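Local coordinates for CELL WALL surface anchor family protein (Streptococcus pneumoniae, PDB 3ZGH) that probably mediates pneumococcal adhesion to host cells by binding keratin 10 through this basic, MSCRAMM-type domain of the serine-rich repeat protein PsrP, at residues S85-M96 and T171-I182; K105-I113 and L122-T130. All coordinates share one frame; numbering follows the deposited sequence.

Interaction 1. Residues S85-M96 and T171-I182; sequences SIYNSGTSTQTM and TFTPYAARTDRI
With CG trans to its backbone N (chi1 178°), Tyr175 sends its ring into the bend of residues 85-96, while Tyr87, its CG trans to the carbonyl carbon (chi1 -67°), sets its ring face against Thr179. The Tyr175 ring lies face-on to the backbone at Gly90, whose CA stands 3.6 Å from the ring centroid, a CH-pi contact. Thr93 CG2 meets the same ring obliquely at CE1. On Tyr87 the face carries Thr179 CG2, 3.6 Å from the ring centroid, whereas Ile182 CG2 abuts the edge, 3.5 Å from Tyr87 CE2. The Met96 side chain runs beside Phe172, pointing the same way, with Met96 CE 3.9 Å from Phe172 CZ; its SD borders Tyr175 CB and accepts a weak bond from Gly90 N. Tyr87 N donates to Ala177 O (2.8 Å) with a longer return from Ala177 N, and beyond this pair Thr179 N donates to Ser85 O (3.0 Å); at the other end Thr173 N donates to Met96 O (2.9 Å). Ser85 OG turns instead to Gln143 and Asn145. Such short antiparallel pairing sets strand 85-87 between 143-145 and 177-178, while the Met96 end leads into the sheet of strand 170-172.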
loop_
_atom_site.group_PDB
_atom_site.type_symbol
_atom_site.label_atom_id
_atom_site.label_comp_id
_atom_site.label_asym_id
_atom_site.label_seq_id
_atom_site.Cartn_x
_atom_site.Cartn_y
_atom_site.Cartn_z
ATOM N N SER A 85 12.188 11.102 4.901
ATOM C CA SER A 85 11.430 9.895 5.191
ATOM C C SER A 85 9.953 10.027 4.856
ATOM O O SER A 85 9.364 11.105 5.073
ATOM C CB SER A 85 11.570 9.538 6.683
ATOM O OG SER A 85 11.100 8.212 6.891
ATOM N N ILE A 86 9.357 8.937 4.370
ATOM C CA ILE A 86 7.921 8.932 4.040
ATOM C C ILE A 86 7.137 7.813 4.744
ATOM O O ILE A 86 7.696 6.763 5.040
ATOM C CB ILE A 86 7.682 8.788 2.519
ATOM C CG1 ILE A 86 8.350 7.528 1.984
ATOM C CG2 ILE A 86 8.202 10.023 1.762
ATOM C CD1 ILE A 86 7.874 7.146 0.582
ATOM N N TYR A 87 5.852 8.070 5.018
ATOM C CA TYR A 87 4.896 7.038 5.468
ATOM C C TYR A 87 4.133 6.487 4.263
ATOM O O TYR A 87 3.977 7.195 3.264
ATOM C CB TYR A 87 3.866 7.651 6.403
ATOM C CG TYR A 87 4.386 8.142 7.737
ATOM C CD1 TYR A 87 5.128 7.313 8.570
ATOM C CD2 TYR A 87 4.085 9.424 8.185
ATOM C CE1 TYR A 87 5.557 7.750 9.810
ATOM C CE2 TYR A 87 4.515 9.871 9.407
ATOM C CZ TYR A 87 5.257 9.036 10.217
ATOM O OH TYR A 87 5.680 9.488 11.444
ATOM N N ASN A 88 3.632 5.241 4.346
ATOM C CA ASN A 88 2.722 4.707 3.318
ATOM C C ASN A 88 1.272 4.604 3.843
ATOM O O ASN A 88 0.411 4.008 3.199
ATOM C CB ASN A 88 3.183 3.332 2.826
ATOM C CG ASN A 88 3.040 2.237 3.891
ATOM O OD1 ASN A 88 2.920 2.533 5.103
ATOM N ND2 ASN A 88 3.114 0.968 3.452
ATOM N N SER A 89 0.992 5.163 5.017
ATOM C CA SER A 89 -0.369 5.102 5.528
ATOM C C SER A 89 -0.723 6.395 6.211
ATOM O O SER A 89 0.140 7.027 6.803
ATOM C CB SER A 89 -0.550 3.935 6.499
ATOM O OG SER A 89 0.398 4.019 7.538
ATOM N N GLY A 90 -1.980 6.804 6.110
ATOM C CA GLY A 90 -2.418 8.000 6.819
ATOM C C GLY A 90 -2.775 7.739 8.281
ATOM O O GLY A 90 -2.814 6.605 8.740
ATOM N N THR A 91 -3.027 8.789 9.044
ATOM C CA THR A 91 -3.576 8.588 10.382
ATOM C C THR A 91 -5.064 8.237 10.261
ATOM O O THR A 91 -5.499 7.543 9.342
ATOM C CB THR A 91 -3.442 9.864 11.207
ATOM O OG1 THR A 91 -4.281 10.887 10.651
ATOM C CG2 THR A 91 -1.990 10.341 11.225
ATOM N N SER A 92 -5.879 8.754 11.156
ATOM C CA SER A 92 -7.266 8.936 10.779
ATOM C C SER A 92 -7.339 10.256 9.989
ATOM O O SER A 92 -8.300 11.025 10.085
ATOM C CB SER A 92 -8.167 8.876 11.995
ATOM O OG SER A 92 -8.132 7.556 12.515
ATOM N N THR A 93 -6.255 10.498 9.241
ATOM C CA THR A 93 -6.182 11.446 8.132
ATOM C C THR A 93 -6.961 10.957 6.908
ATOM O O THR A 93 -7.432 11.759 6.091
ATOM C CB THR A 93 -4.712 11.634 7.697
ATOM O OG1 THR A 93 -4.185 12.833 8.294
ATOM C CG2 THR A 93 -4.578 11.698 6.168
ATOM N N GLN A 94 -7.074 9.639 6.762
ATOM C CA GLN A 94 -7.956 9.099 5.742
ATOM C C GLN A 94 -8.148 7.600 5.892
ATOM O O GLN A 94 -7.206 6.857 6.179
ATOM C CB GLN A 94 -7.428 9.394 4.323
ATOM C CG GLN A 94 -6.280 8.501 3.888
ATOM C CD GLN A 94 -5.947 8.639 2.405
ATOM O OE1 GLN A 94 -6.093 9.719 1.812
ATOM N NE2 GLN A 94 -5.498 7.530 1.795
ATOM N N THR A 95 -9.376 7.167 5.675
ATOM C CA THR A 95 -9.654 5.750 5.508
ATOM C C THR A 95 -8.793 5.188 4.391
ATOM O O THR A 95 -8.727 5.775 3.324
ATOM C CB THR A 95 -11.118 5.547 5.173
ATOM O OG1 THR A 95 -11.903 6.088 6.237
ATOM C CG2 THR A 95 -11.426 4.047 5.000
ATOM N N MET A 96 -8.121 4.063 4.628
ATOM C CA MET A 96 -7.331 3.414 3.586
ATOM C C MET A 96 -8.115 2.317 2.859
ATOM O O MET A 96 -7.812 2.001 1.718
ATOM C CB MET A 96 -6.096 2.719 4.175
ATOM C CG MET A 96 -5.184 3.590 5.001
ATOM S SD MET A 96 -3.983 4.541 4.067
ATOM C CE MET A 96 -3.150 3.312 3.020
ATOM N N THR A 171 -12.645 -1.121 -1.511
ATOM C CA THR A 171 -11.943 -0.020 -2.149
ATOM C C THR A 171 -10.682 0.239 -1.329
ATOM O O THR A 171 -10.702 0.124 -0.107
ATOM C CB THR A 171 -12.764 1.284 -2.214
ATOM O OG1 THR A 171 -12.776 1.881 -0.929
ATOM C CG2 THR A 171 -14.190 1.040 -2.694
ATOM N N PHE A 172 -9.591 0.584 -2.001
ATOM C CA PHE A 172 -8.346 0.897 -1.327
ATOM C C PHE A 172 -7.855 2.268 -1.824
ATOM O O PHE A 172 -7.854 2.530 -3.034
ATOM C CB PHE A 172 -7.304 -0.193 -1.598
ATOM C CG PHE A 172 -5.953 0.120 -1.030
ATOM C CD1 PHE A 172 -5.679 -0.135 0.308
ATOM C CD2 PHE A 172 -4.973 0.709 -1.820
ATOM C CE1 PHE A 172 -4.467 0.176 0.847
ATOM C CE2 PHE A 172 -3.739 1.010 -1.277
ATOM C CZ PHE A 172 -3.487 0.750 0.062
ATOM N N THR A 173 -7.450 3.125 -0.883
ATOM C CA THR A 173 -6.964 4.463 -1.198
ATOM C C THR A 173 -5.485 4.578 -0.805
ATOM O O THR A 173 -5.129 4.524 0.379
ATOM C CB THR A 173 -7.777 5.539 -0.453
ATOM O OG1 THR A 173 -9.164 5.384 -0.770
ATOM C CG2 THR A 173 -7.317 6.959 -0.853
ATOM N N PRO A 174 -4.607 4.703 -1.796
ATOM C CA PRO A 174 -3.174 4.796 -1.485
ATOM C C PRO A 174 -2.815 6.102 -0.809
ATOM O O PRO A 174 -3.521 7.096 -0.946
ATOM C CB PRO A 174 -2.504 4.698 -2.863
ATOM C CG PRO A 174 -3.532 5.221 -3.800
ATOM C CD PRO A 174 -4.866 4.742 -3.245
ATOM N N TYR A 175 -1.699 6.091 -0.101
ATOM C CA TYR A 175 -1.277 7.233 0.664
ATOM C C TYR A 175 0.247 7.224 0.752
ATOM O O TYR A 175 0.862 6.186 0.952
ATOM C CB TYR A 175 -1.890 7.172 2.060
ATOM C CG TYR A 175 -1.464 8.319 2.968
ATOM C CD1 TYR A 175 -2.228 9.470 3.088
ATOM C CD2 TYR A 175 -0.290 8.241 3.691
ATOM C CE1 TYR A 175 -1.808 10.532 3.938
ATOM C CE2 TYR A 175 0.129 9.269 4.523
ATOM C CZ TYR A 175 -0.624 10.408 4.646
ATOM O OH TYR A 175 -0.162 11.404 5.499
ATOM N N ALA A 176 0.850 8.392 0.606
ATOM C CA ALA A 176 2.259 8.553 0.888
ATOM C C ALA A 176 2.429 9.992 1.301
ATOM O O ALA A 176 1.815 10.880 0.722
ATOM C CB ALA A 176 3.084 8.242 -0.339
ATOM N N ALA A 177 3.220 10.230 2.339
ATOM C CA ALA A 177 3.461 11.582 2.796
ATOM C C ALA A 177 4.814 11.644 3.484
ATOM O O ALA A 177 5.258 10.659 4.081
ATOM C CB ALA A 177 2.377 12.009 3.763
ATOM N N ARG A 178 5.455 12.815 3.460
ATOM C CA ARG A 178 6.701 12.961 4.186
ATOM C C ARG A 178 6.315 13.010 5.644
ATOM O O ARG A 178 5.207 13.479 5.987
ATOM C CB ARG A 178 7.460 14.201 3.747
ATOM C CG ARG A 178 6.723 15.523 3.913
ATOM C CD ARG A 178 7.615 16.658 3.415
ATOM N NE ARG A 178 6.865 17.868 3.082
ATOM C CZ ARG A 178 6.842 18.981 3.807
ATOM N NH1 ARG A 178 7.527 19.087 4.945
ATOM N NH2 ARG A 178 6.117 20.004 3.382
ATOM N N THR A 179 7.216 12.549 6.516
ATOM C CA THR A 179 6.835 12.265 7.901
ATOM C C THR A 179 6.528 13.517 8.705
ATOM O O THR A 179 5.799 13.437 9.683
ATOM C CB THR A 179 7.912 11.437 8.630
ATOM O OG1 THR A 179 9.170 12.087 8.480
ATOM C CG2 THR A 179 8.005 10.035 8.024
ATOM N N ASP A 180 7.057 14.669 8.302
ATOM C CA ASP A 180 6.715 15.921 8.983
ATOM C C ASP A 180 5.527 16.669 8.366
ATOM O O ASP A 180 5.264 17.816 8.730
ATOM C CB ASP A 180 7.939 16.864 9.074
ATOM C CG ASP A 180 8.498 17.253 7.701
ATOM O OD1 ASP A 180 8.263 16.536 6.701
ATOM O OD2 ASP A 180 9.206 18.283 7.622
ATOM N N ARG A 181 4.797 16.041 7.445
ATOM C CA ARG A 181 3.632 16.693 6.845
ATOM C C ARG A 181 2.584 15.646 6.415
ATOM O O ARG A 181 2.332 15.437 5.227
ATOM C CB ARG A 181 4.077 17.562 5.664
ATOM C CG ARG A 181 3.008 18.488 5.125
ATOM C CD ARG A 181 2.739 19.672 6.046
ATOM N NE ARG A 181 1.412 20.246 5.803
ATOM C CZ ARG A 181 1.136 21.163 4.876
ATOM N NH1 ARG A 181 -0.108 21.610 4.742
ATOM N NH2 ARG A 181 2.090 21.641 4.081
ATOM N N ILE A 182 1.986 14.989 7.398
ATOM C CA ILE A 182 1.102 13.867 7.123
ATOM C C ILE A 182 -0.206 14.289 6.429
ATOM O O ILE A 182 -0.889 13.462 5.846
ATOM C CB ILE A 182 0.860 13.007 8.395
ATOM C CG1 ILE A 182 0.331 13.826 9.579
ATOM C CG2 ILE A 182 2.155 12.389 8.836
ATOM C CD1 ILE A 182 -1.080 14.314 9.429
HETATM O O HOH W 1 0.184 9.583 8.157
#

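Interaction 2. Residues K105-I113 and L122-T130. With EDO (1,2-ethanediol), chain G.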
loop_
_atom_site.group_PDB
_atom_site.type_symbol
_atom_site.label_atom_id
_atom_site.label_comp_id
_atom_site.label_asym_id
_atom_site.label_seq_id
_atom_site.Cartn_x
_atom_site.Cartn_y
_atom_site.Cartn_z
ATOM N N LYS A 105 -12.776 -9.527 9.425
ATOM C CA LYS A 105 -11.903 -8.564 10.060
ATOM C C LYS A 105 -10.486 -8.747 9.534
ATOM O O LYS A 105 -9.961 -9.866 9.512
ATOM C CB LYS A 105 -11.975 -8.772 11.572
ATOM C CG LYS A 105 -10.923 -8.063 12.365
ATOM C CD LYS A 105 -11.180 -8.250 13.859
ATOM C CE LYS A 105 -9.883 -8.269 14.650
ATOM N NZ LYS A 105 -9.120 -9.535 14.422
ATOM N N PRO A 106 -9.858 -7.650 9.081
ATOM C CA PRO A 106 -8.489 -7.763 8.557
ATOM C C PRO A 106 -7.508 -8.289 9.603
ATOM O O PRO A 106 -7.716 -8.064 10.800
ATOM C CB PRO A 106 -8.125 -6.322 8.216
ATOM C CG PRO A 106 -9.431 -5.609 8.080
ATOM C CD PRO A 106 -10.372 -6.269 9.019
ATOM N N SER A 107 -6.463 -8.983 9.160
ATOM C CA SER A 107 -5.381 -9.401 10.039
ATOM C C SER A 107 -4.559 -8.175 10.466
ATOM O O SER A 107 -4.857 -7.037 10.053
ATOM C CB SER A 107 -4.449 -10.345 9.286
ATOM O OG SER A 107 -3.771 -9.638 8.238
ATOM N N GLY A 108 -3.515 -8.429 11.256
ATOM C CA GLY A 108 -2.453 -7.461 11.466
ATOM C C GLY A 108 -1.825 -7.113 10.114
ATOM O O GLY A 108 -1.894 -7.896 9.138
ATOM N N VAL A 109 -1.210 -5.930 10.056
ATOM C CA VAL A 109 -0.573 -5.454 8.840
ATOM C C VAL A 109 0.940 -5.583 9.022
ATOM O O VAL A 109 1.535 -4.871 9.867
ATOM C CB VAL A 109 -0.945 -3.991 8.594
ATOM C CG1 VAL A 109 -0.224 -3.425 7.367
ATOM C CG2 VAL A 109 -2.459 -3.839 8.439
ATOM N N LYS A 110 1.571 -6.494 8.281
ATOM C CA LYS A 110 3.018 -6.608 8.344
ATOM C C LYS A 110 3.603 -5.427 7.579
ATOM O O LYS A 110 3.019 -4.980 6.571
ATOM C CB LYS A 110 3.470 -7.919 7.716
ATOM C CG LYS A 110 3.053 -9.178 8.513
ATOM C CD LYS A 110 3.646 -10.424 7.867
ATOM C CE LYS A 110 3.030 -11.727 8.402
ATOM N NZ LYS A 110 3.249 -11.940 9.867
ATOM N N ASN A 111 4.708 -4.885 8.070
ATOM C CA ASN A 111 5.415 -3.792 7.369
ATOM C C ASN A 111 6.861 -4.192 7.147
ATOM O O ASN A 111 7.495 -4.765 8.053
ATOM C CB ASN A 111 5.409 -2.525 8.225
ATOM C CG ASN A 111 4.032 -1.984 8.446
ATOM O OD1 ASN A 111 3.378 -1.566 7.506
ATOM N ND2 ASN A 111 3.592 -1.953 9.692
ATOM N N TYR A 112 7.395 -3.886 5.982
ATOM C CA TYR A 112 8.756 -4.267 5.662
ATOM C C TYR A 112 9.291 -3.457 4.506
ATOM O O TYR A 112 8.524 -2.823 3.793
ATOM C CB TYR A 112 8.889 -5.781 5.397
ATOM C CG TYR A 112 7.893 -6.424 4.481
ATOM C CD1 TYR A 112 8.261 -6.803 3.191
ATOM C CD2 TYR A 112 6.595 -6.709 4.908
ATOM C CE1 TYR A 112 7.326 -7.429 2.306
ATOM C CE2 TYR A 112 5.660 -7.334 4.035
ATOM C CZ TYR A 112 6.045 -7.685 2.736
ATOM O OH TYR A 112 5.166 -8.306 1.863
ATOM N N ILE A 113 10.619 -3.427 4.369
ATOM C CA ILE A 113 11.258 -2.806 3.235
ATOM C C ILE A 113 11.512 -3.912 2.219
ATOM O O ILE A 113 11.984 -5.008 2.588
ATOM C CB ILE A 113 12.587 -2.149 3.637
ATOM C CG1 ILE A 113 12.338 -1.038 4.670
ATOM C CG2 ILE A 113 13.322 -1.594 2.405
ATOM C CD1 ILE A 113 11.567 0.145 4.103
ATOM N N LEU A 122 14.210 -6.052 5.176
ATOM C CA LEU A 122 14.140 -6.116 6.629
ATOM C C LEU A 122 12.699 -5.930 7.014
ATOM O O LEU A 122 11.893 -5.451 6.204
ATOM C CB LEU A 122 15.026 -5.045 7.293
ATOM C CG LEU A 122 14.704 -3.562 7.056
ATOM C CD1 LEU A 122 13.522 -3.082 7.870
ATOM C CD2 LEU A 122 15.905 -2.709 7.384
ATOM N N SER A 123 12.342 -6.296 8.234
ATOM C CA SER A 123 10.959 -6.156 8.640
ATOM C C SER A 123 10.809 -5.182 9.773
ATOM O O SER A 123 11.682 -5.078 10.612
ATOM C CB SER A 123 10.380 -7.525 9.041
ATOM O OG SER A 123 11.235 -8.144 9.962
ATOM N N TYR A 124 9.679 -4.485 9.786
ATOM C CA TYR A 124 9.351 -3.506 10.820
ATOM C C TYR A 124 8.170 -4.007 11.665
ATOM O O TYR A 124 7.657 -5.087 11.418
ATOM C CB TYR A 124 8.982 -2.181 10.151
ATOM C CG TYR A 124 10.156 -1.366 9.616
ATOM C CD1 TYR A 124 11.307 -1.183 10.389
ATOM C CD2 TYR A 124 10.103 -0.743 8.353
ATOM C CE1 TYR A 124 12.362 -0.426 9.928
ATOM C CE2 TYR A 124 11.173 0.025 7.880
ATOM C CZ TYR A 124 12.303 0.183 8.688
ATOM O OH TYR A 124 13.406 0.934 8.276
ATOM N N ASN A 125 7.739 -3.226 12.653
ATOM C CA ASN A 125 6.627 -3.613 13.523
ATOM C C ASN A 125 5.359 -3.891 12.737
ATOM O O ASN A 125 5.061 -3.180 11.761
ATOM C CB ASN A 125 6.299 -2.503 14.519
ATOM C CG ASN A 125 7.439 -2.241 15.536
ATOM O OD1 ASN A 125 8.251 -3.125 15.828
ATOM N ND2 ASN A 125 7.474 -1.025 16.077
ATOM N N THR A 126 4.597 -4.894 13.181
ATOM C CA THR A 126 3.262 -5.169 12.639
ATOM C C THR A 126 2.243 -4.174 13.173
ATOM O O THR A 126 2.165 -3.959 14.371
ATOM C CB THR A 126 2.806 -6.595 13.017
ATOM O OG1 THR A 126 3.637 -7.538 12.336
ATOM C CG2 THR A 126 1.325 -6.850 12.618
ATOM N N SER A 127 1.451 -3.578 12.295
ATOM C CA SER A 127 0.460 -2.596 12.718
ATOM C C SER A 127 -0.891 -3.240 12.943
ATOM O O SER A 127 -1.185 -4.304 12.384
ATOM C CB SER A 127 0.299 -1.529 11.640
ATOM O OG SER A 127 1.552 -0.943 11.321
ATOM N N THR A 128 -1.741 -2.567 13.709
ATOM C CA THR A 128 -3.092 -3.055 13.968
ATOM C C THR A 128 -4.103 -2.184 13.218
ATOM O O THR A 128 -4.051 -0.964 13.272
ATOM C CB THR A 128 -3.391 -3.043 15.490
ATOM O OG1 THR A 128 -2.468 -3.915 16.161
ATOM C CG2 THR A 128 -4.828 -3.487 15.770
ATOM N N MET A 129 -4.995 -2.807 12.464
ATOM C CA MET A 129 -6.061 -2.056 11.803
ATOM C C MET A 129 -7.150 -1.668 12.786
ATOM O O MET A 129 -7.513 -2.448 13.662
ATOM C CB MET A 129 -6.674 -2.877 10.690
ATOM C CG MET A 129 -5.783 -3.008 9.498
ATOM S SD MET A 129 -6.639 -2.528 8.008
ATOM C CE MET A 129 -5.686 -3.491 6.825
ATOM N N THR A 130 -7.673 -0.462 12.630
ATOM C CA THR A 130 -8.818 -0.019 13.424
ATOM C C THR A 130 -9.807 0.640 12.477
ATOM O O THR A 130 -9.450 1.053 11.383
ATOM C CB THR A 130 -8.426 1.032 14.507
ATOM O OG1 THR A 130 -7.816 2.167 13.882
ATOM C CG2 THR A 130 -7.461 0.447 15.525
HETATM C C1 EDO G . 7.947 1.063 12.830
HETATM O O1 EDO G . 7.820 2.375 13.403
HETATM C C2 EDO G . 9.388 0.570 12.949
HETATM O O2 EDO G . 9.415 -0.805 13.383
HETATM O O HOH W 2 -5.342 -5.474 12.347
HETATM O O HOH W 3 5.780 -6.527 10.274
#
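Strands 109-113 and 122-127 run antiparallel, their axes 149° apart and 4.5 Å at closest approach, with Val109 and Ser127 bonded reciprocally through their backbones, Tyr124 N donating to Asn111 O (2.8 Å) and Ile113 N to Leu122 O. Between these pairs the Asn111 side chain reaches across: ND2 gives one hydrogen to Asn125 O at 2.8 Å, almost straight at 171°, and the other to Ser127 OG, also at 2.8 Å. Both acceptors lie close to the amide plane, and with OD1 bound to Ser157 of strand 154-162 the amide's rotation is fixed. These bonds belong to a beta hairpin within the large antiparallel sheet, and the side-chain grip falls where a beta bulge at Asn125 shifts the register by one residue. A water sits at this step, accepting from Asn111 N and donating to Tyr124 O, while Asn125 N donates to a 1,2-ethanediol, probably from the crystallisation liquor. Toward the hairpin turn, Ile113 CG1 packs 3.6 Å from Tyr124 CE2 and 4.0 Å from Leu122 CD1, which itself overlies the rim of the Tyr124 ring face. At the far end Met129 crosses Val109 at about a right angle, its CG and CE each 3.6 Å from Val109 CG2.

In the fold
From the N terminus, strands 28-38, 43-53 and 57-65 build one side of the large antiparallel sheet before the chain reaches residues 85-96. Residues 105-113 and 122-130 then close interaction 2, a local hairpin loop that adds two strands to that sheet beside 154-162. Much later, residues 171-182 return to 85-96, closing the long loop of interaction 1, within which interaction 2 is wholly nested. Interaction 1 joins the short sheets that contain strands 85-87 and 170-172. The centres of the two contacts lie about 14 Å apart and their nearest atoms about 5 Å, without touching, but Ser157 is bound by both Asn88 and Asn111, and Trp138 touches side chains of both contacts.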